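Long-range contacts in SusD superfamily protein (Bacteroides vulgatus, PDB 3MYV), which probably binds polysaccharide or oligosaccharide at the outer membrane of a gut Bacteroides, as SusD-family lipoproteins do for uptake of glycans: residues A[226-231]-A[332-337]; A[126-131]-A[432-437]. One frame throughout, in Å; residues are numbered along the deposited sequence.

Contact 1 (A[226-231]-A[332-337]); sequences YALYPH and LRLSEV. With EDO (1,2-ethanediol), chain H.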
loop_
_atom_site.group_PDB
_atom_site.type_symbol
_atom_site.label_atom_id
_atom_site.label_comp_id
_atom_site.label_asym_id
_atom_site.label_seq_id
_atom_site.Cartn_x
_atom_site.Cartn_y
_atom_site.Cartn_z
ATOM N N TYR A 226 17.096 10.914 -1.747
ATOM C CA TYR A 226 15.994 10.783 -0.803
ATOM C C TYR A 226 16.548 10.897 0.609
ATOM O O TYR A 226 17.721 10.573 0.851
ATOM C CB TYR A 226 15.252 9.473 -0.990
ATOM C CG TYR A 226 14.710 9.302 -2.368
ATOM C CD1 TYR A 226 13.446 9.797 -2.718
ATOM C CD2 TYR A 226 15.466 8.651 -3.356
ATOM C CE1 TYR A 226 12.947 9.621 -4.006
ATOM C CE2 TYR A 226 14.979 8.490 -4.640
ATOM C CZ TYR A 226 13.723 8.981 -4.964
ATOM O OH TYR A 226 13.222 8.804 -6.228
ATOM N N ALA A 227 15.729 11.413 1.523
ATOM C CA ALA A 227 16.123 11.602 2.913
ATOM C C ALA A 227 14.889 11.641 3.805
ATOM O O ALA A 227 13.800 12.090 3.378
ATOM C CB ALA A 227 16.918 12.919 3.059
ATOM N N LEU A 228 15.083 11.216 5.050
ATOM C CA LEU A 228 14.025 11.215 6.046
ATOM C C LEU A 228 13.666 12.639 6.452
ATOM O O LEU A 228 14.540 13.471 6.632
ATOM C CB LEU A 228 14.449 10.448 7.288
ATOM C CG LEU A 228 14.614 8.953 7.150
ATOM C CD1 LEU A 228 15.162 8.387 8.457
ATOM C CD2 LEU A 228 13.282 8.302 6.743
ATOM N N TYR A 229 12.380 12.911 6.614
ATOM C CA TYR A 229 11.932 14.198 7.204
ATOM C C TYR A 229 12.395 14.314 8.641
ATOM O O TYR A 229 12.113 13.437 9.443
ATOM C CB TYR A 229 10.397 14.342 7.187
ATOM C CG TYR A 229 9.820 14.070 5.831
ATOM C CD1 TYR A 229 10.246 14.804 4.733
ATOM C CD2 TYR A 229 8.886 13.065 5.623
ATOM C CE1 TYR A 229 9.781 14.532 3.480
ATOM C CE2 TYR A 229 8.389 12.802 4.347
ATOM C CZ TYR A 229 8.850 13.553 3.279
ATOM O OH TYR A 229 8.439 13.296 1.986
ATOM N N PRO A 230 13.068 15.427 8.998
ATOM C CA PRO A 230 13.423 15.675 10.401
ATOM C C PRO A 230 12.188 15.867 11.261
ATOM O O PRO A 230 11.115 16.257 10.752
ATOM C CB PRO A 230 14.206 16.995 10.361
ATOM C CG PRO A 230 14.487 17.270 8.965
ATOM C CD PRO A 230 13.609 16.448 8.088
ATOM N N HIS A 231 12.364 15.593 12.552
ATOM C CA HIS A 231 11.330 15.730 13.571
ATOM C C HIS A 231 10.535 17.054 13.396
ATOM O O HIS A 231 9.302 17.060 13.338
ATOM C CB HIS A 231 11.997 15.684 14.942
ATOM C CG HIS A 231 11.047 15.842 16.089
ATOM N ND1 HIS A 231 10.357 14.784 16.630
ATOM C CD2 HIS A 231 10.687 16.935 16.803
ATOM C CE1 HIS A 231 9.616 15.215 17.637
ATOM N NE2 HIS A 231 9.790 16.520 17.754
ATOM N N LEU A 332 4.917 4.575 -1.856
ATOM C CA LEU A 332 6.223 4.095 -1.419
ATOM C C LEU A 332 7.065 5.266 -0.944
ATOM O O LEU A 332 7.384 6.175 -1.722
ATOM C CB LEU A 332 6.924 3.376 -2.580
ATOM C CG LEU A 332 6.262 2.131 -3.157
ATOM C CD1 LEU A 332 6.700 1.929 -4.644
ATOM C CD2 LEU A 332 6.601 0.909 -2.294
ATOM N N ARG A 333 7.419 5.246 0.339
ATOM C CA ARG A 333 8.309 6.255 0.901
ATOM C C ARG A 333 9.418 5.657 1.742
ATOM O O ARG A 333 9.350 4.505 2.197
ATOM C CB ARG A 333 7.545 7.326 1.682
ATOM C CG ARG A 333 6.917 6.880 3.003
ATOM C CD ARG A 333 6.231 8.060 3.671
ATOM N NE ARG A 333 5.488 7.635 4.873
ATOM C CZ ARG A 333 5.863 7.891 6.120
ATOM N NH1 ARG A 333 6.993 8.554 6.375
ATOM N NH2 ARG A 333 5.110 7.479 7.132
ATOM N N LEU A 334 10.457 6.451 1.929
ATOM C CA LEU A 334 11.691 6.002 2.612
ATOM C C LEU A 334 11.505 5.394 4.015
ATOM O O LEU A 334 12.147 4.420 4.337
ATOM C CB LEU A 334 12.712 7.161 2.644
ATOM C CG LEU A 334 14.144 6.875 3.123
ATOM C CD1 LEU A 334 14.791 5.724 2.309
ATOM C CD2 LEU A 334 15.028 8.144 3.082
ATOM N N SER A 335 10.673 5.983 4.869
ATOM C CA SER A 335 10.455 5.426 6.211
ATOM C C SER A 335 10.034 3.948 6.165
ATOM O O SER A 335 10.463 3.153 6.996
ATOM C CB SER A 335 9.438 6.249 7.000
ATOM O OG SER A 335 9.905 7.568 7.308
ATOM N N GLU A 336 9.219 3.557 5.186
ATOM C CA GLU A 336 8.856 2.136 5.083
ATOM C C GLU A 336 10.080 1.248 4.933
ATOM O O GLU A 336 10.140 0.178 5.544
ATOM C CB GLU A 336 7.884 1.852 3.934
ATOM C CG GLU A 336 7.396 0.409 3.938
ATOM C CD GLU A 336 6.652 -0.025 2.667
ATOM O OE1 GLU A 336 6.322 0.849 1.852
ATOM O OE2 GLU A 336 6.371 -1.236 2.538
ATOM N N VAL A 337 11.035 1.674 4.117
ATOM C CA VAL A 337 12.226 0.886 3.855
ATOM C C VAL A 337 13.039 0.674 5.145
ATOM O O VAL A 337 13.522 -0.435 5.412
ATOM C CB VAL A 337 13.093 1.508 2.760
ATOM C CG1 VAL A 337 14.333 0.623 2.495
ATOM C CG2 VAL A 337 12.285 1.725 1.473
HETATM C C1 EDO H . 5.388 11.638 2.612
HETATM O O1 EDO H . 6.298 11.825 1.524
HETATM C C2 EDO H . 4.894 12.987 3.138
HETATM O O2 EDO H . 4.128 13.630 2.128
#
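Leu334 lies where strand 329-333 of the SusD-family fold passes into helix 334-348, and its side chain packs against the extended loop 226-231 that follows helix 206-223. The contact illustrates how a loop can be held at a strand-helix junction: direct contact is apolar, with polar links made through Glu247 and Arg366. With CG anti to the backbone N (chi1 -171°), Leu334 points toward the loop, where its CD2 lies 3.6 Å from Ala227 C and 3.6 Å from Leu228 N. That methyl thus touches main chain, while Tyr226 adds its CB at 4.3 Å from Leu334 CD2; its ring leads away and its OH bonds to Asn188. Leu228 meets Leu334 at about a right angle, bringing CD2 to 4.0 Å from Leu334 CG. The same Leu228 CD2 sits 3.5 Å from Ser335 OG, a hydroxyl whose polar partners are Glu247 and Arg366. Leu228 also touches Glu362, Ile363 and Arg366 of helix 350-367.

A bound 1,2-ethanediol, probably from the crystallisation liquor, lies between Tyr229 OH and Arg333 CD and also bonds to Ala237 O. Tyr229 OH makes a 2.6 Å hydrogen bond to the diol O1, which lies at the ring edge, in plane, and diol C1 stands 3.8 Å from Arg333 CD. A leucine here would lose the ring and hydroxyl, and would probably open a gap beside Ala237 and Ser246 as well as leave the diol without this partner. Arg333 itself is held by salt bridges to Glu247, Glu390 and Glu394. Glu247 also accepts from Tyr229 N, so polar groups of both segments converge on it, and the direct interface is left mainly to the two leucines, against each other, the loop backbone and a serine hydroxyl.

Contact 2 (A[126-131]-A[432-437]); sequences RCFGYP and LPIPED. With EDO (1,2-ethanediol), chain I.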
loop_
_atom_site.group_PDB
_atom_site.type_symbol
_atom_site.label_atom_id
_atom_site.label_comp_id
_atom_site.label_asym_id
_atom_site.label_seq_id
_atom_site.Cartn_x
_atom_site.Cartn_y
_atom_site.Cartn_z
ATOM N N ARG A 126 -2.652 -9.916 -2.435
ATOM C CA ARG A 126 -2.924 -9.703 -1.003
ATOM C C ARG A 126 -4.393 -9.406 -0.654
ATOM O O ARG A 126 -4.781 -9.544 0.509
ATOM C CB ARG A 126 -1.979 -8.690 -0.380
ATOM C CG ARG A 126 -2.042 -7.307 -0.966
ATOM C CD ARG A 126 -0.987 -6.469 -0.263
ATOM N NE ARG A 126 -0.857 -5.188 -0.927
ATOM C CZ ARG A 126 -0.289 -4.093 -0.420
ATOM N NH1 ARG A 126 0.155 -4.059 0.813
ATOM N NH2 ARG A 126 -0.217 -2.993 -1.159
ATOM N N CYS A 127 -5.185 -8.964 -1.634
ATOM C CA CYS A 127 -6.604 -8.763 -1.433
ATOM C C CYS A 127 -7.452 -10.036 -1.647
ATOM O O CYS A 127 -8.464 -10.207 -0.964
ATOM C CB CYS A 127 -7.110 -7.649 -2.327
ATOM S SG CYS A 127 -6.482 -6.043 -1.898
ATOM N N PHE A 128 -7.060 -10.916 -2.582
ATOM C CA PHE A 128 -7.890 -12.081 -2.933
ATOM C C PHE A 128 -7.356 -13.465 -2.534
ATOM O O PHE A 128 -8.089 -14.441 -2.615
ATOM C CB PHE A 128 -8.267 -12.043 -4.418
ATOM C CG PHE A 128 -9.115 -10.871 -4.764
ATOM C CD1 PHE A 128 -10.507 -10.936 -4.620
ATOM C CD2 PHE A 128 -8.551 -9.681 -5.188
ATOM C CE1 PHE A 128 -11.295 -9.843 -4.916
ATOM C CE2 PHE A 128 -9.356 -8.568 -5.481
ATOM C CZ PHE A 128 -10.719 -8.653 -5.335
ATOM N N GLY A 129 -6.105 -13.521 -2.076
ATOM C CA GLY A 129 -5.511 -14.718 -1.525
ATOM C C GLY A 129 -5.086 -14.527 -0.093
ATOM O O GLY A 129 -4.876 -13.390 0.367
ATOM N N TYR A 130 -5.018 -15.646 0.632
ATOM C CA TYR A 130 -4.586 -15.630 2.009
ATOM C C TYR A 130 -3.095 -15.252 2.029
ATOM O O TYR A 130 -2.372 -15.450 1.022
ATOM C CB TYR A 130 -4.856 -17.006 2.663
ATOM C CG TYR A 130 -6.313 -17.237 2.982
ATOM C CD1 TYR A 130 -7.212 -17.638 1.994
ATOM C CD2 TYR A 130 -6.808 -17.027 4.263
ATOM C CE1 TYR A 130 -8.552 -17.832 2.287
ATOM C CE2 TYR A 130 -8.141 -17.228 4.564
ATOM C CZ TYR A 130 -9.014 -17.626 3.580
ATOM O OH TYR A 130 -10.353 -17.835 3.889
ATOM N N PRO A 131 -2.625 -14.673 3.145
ATOM C CA PRO A 131 -1.214 -14.268 3.194
ATOM C C PRO A 131 -0.277 -15.396 2.821
ATOM O O PRO A 131 -0.443 -16.541 3.277
ATOM C CB PRO A 131 -1.011 -13.881 4.677
ATOM C CG PRO A 131 -2.358 -13.496 5.131
ATOM C CD PRO A 131 -3.306 -14.397 4.425
ATOM N N LEU A 432 -11.165 -10.824 0.040
ATOM C CA LEU A 432 -12.400 -10.460 -0.664
ATOM C C LEU A 432 -12.929 -11.631 -1.458
ATOM O O LEU A 432 -12.159 -12.543 -1.829
ATOM C CB LEU A 432 -12.155 -9.305 -1.626
ATOM C CG LEU A 432 -11.896 -7.940 -1.004
ATOM C CD1 LEU A 432 -11.385 -7.011 -2.077
ATOM C CD2 LEU A 432 -13.123 -7.332 -0.278
ATOM N N PRO A 433 -14.253 -11.644 -1.710
ATOM C CA PRO A 433 -14.752 -12.694 -2.590
ATOM C C PRO A 433 -14.466 -12.398 -4.077
ATOM O O PRO A 433 -14.331 -11.234 -4.490
ATOM C CB PRO A 433 -16.245 -12.680 -2.315
ATOM C CG PRO A 433 -16.531 -11.205 -2.067
ATOM C CD PRO A 433 -15.324 -10.719 -1.297
ATOM N N ILE A 434 -14.350 -13.468 -4.853
ATOM C CA ILE A 434 -14.306 -13.391 -6.302
ATOM C C ILE A 434 -15.673 -12.839 -6.773
ATOM O O ILE A 434 -16.719 -13.350 -6.335
ATOM C CB ILE A 434 -14.030 -14.799 -6.938
ATOM C CG1 ILE A 434 -12.733 -15.447 -6.402
ATOM C CG2 ILE A 434 -14.010 -14.691 -8.478
ATOM C CD1 ILE A 434 -11.455 -14.654 -6.611
ATOM N N PRO A 435 -15.678 -11.805 -7.629
ATOM C CA PRO A 435 -16.950 -11.250 -8.118
ATOM C C PRO A 435 -17.786 -12.293 -8.839
ATOM O O PRO A 435 -17.259 -13.067 -9.652
ATOM C CB PRO A 435 -16.522 -10.151 -9.098
ATOM C CG PRO A 435 -15.129 -9.802 -8.672
ATOM C CD PRO A 435 -14.522 -11.030 -8.119
ATOM N N GLU A 436 -19.080 -12.277 -8.566
ATOM C CA GLU A 436 -20.012 -13.274 -9.081
ATOM C C GLU A 436 -19.931 -13.385 -10.618
ATOM O O GLU A 436 -19.996 -14.491 -11.177
ATOM C CB GLU A 436 -21.431 -12.914 -8.647
ATOM C CG GLU A 436 -22.512 -13.880 -9.109
ATOM C CD GLU A 436 -23.907 -13.489 -8.622
ATOM O OE1 GLU A 436 -24.476 -12.494 -9.130
ATOM O OE2 GLU A 436 -24.444 -14.201 -7.752
ATOM N N ASP A 437 -19.756 -12.250 -11.296
ATOM C CA ASP A 437 -19.752 -12.280 -12.761
ATOM C C ASP A 437 -18.597 -13.033 -13.400
ATOM O O ASP A 437 -18.697 -13.405 -14.576
ATOM C CB ASP A 437 -19.948 -10.894 -13.391
ATOM C CG ASP A 437 -18.821 -9.953 -13.132
ATOM O OD1 ASP A 437 -17.878 -10.281 -12.371
ATOM O OD2 ASP A 437 -18.901 -8.839 -13.702
HETATM C C1 EDO I . -0.483 0.978 0.023
HETATM O O1 EDO I . -0.492 0.077 1.123
HETATM C C2 EDO I . 0.870 0.942 -0.695
HETATM O O2 EDO I . 0.954 -0.159 -1.662
#
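Phe128 and Leu432 meet obliquely where helix 103-128 ends, the phenyl ring lying against the leucine side chain. CG of Phe128 stands anti to its carbonyl carbon (chi1 -64°), which brings the ring toward the segment 432-437. The ring's CE1 comes within 3.4 Å of Leu432 CB, and CZ lies 3.7 Å from Leu432 CD1, so the leucine runs past one corner of the phenyl. At the ring edge, in plane, Pro433 O approaches Phe128 CE1 to 3.4 Å, a placement in which the carbonyl meets the slightly positive rim of the aromatic. Ile434 adds a looser apolar touch, its CD1 4.3 Å from Phe128 CD1. Trp76 packs edge-to-face with the same phenyl, from outside the two segments.

A backbone bond accompanies this packing. Leu432 N donates to Cys127 O over 2.9 Å with a nearly straight N-H...O angle of 169°. Cys127 CB closes on Leu432 CD1 at 4.3 Å, while Met37 and Tyr40 of helix 36-43 border the cysteine.

Carbonyls in the last turn of a helix lack the i+4 amide of a continuing helix; here Leu432 N serves Cys127 O, and Asn448 ND2 serves Phe128 O as well as Leu432 O. The arrangement is that of a helix C-terminus whose carbonyl takes its hydrogen bond from a residue distant in sequence, with Phe128 packed on the same partner, joining the N-terminal helical region of this SusD-family protein to its C-terminal loop.

Overall arrangement
From the N terminus, the chain first reaches 126-131, at the end of helix 103-128; this half of contact 2 waits some 300 residues for its partner, 432-437, near the C terminus. Within that long excursion the chain passes 226-231, and contact 1 closes a shorter loop when 332-337 arrives 101 residues later, so contact 1 is nested and the two do not cross. Contact 2 ties the N-terminal helical region to the C-terminal loop, whereas contact 1 binds a loop to a strand-helix junction in the later part of the fold. The centres of the two contacts lie 32 Å apart, on opposite sides of the chain's centre, and they do not touch.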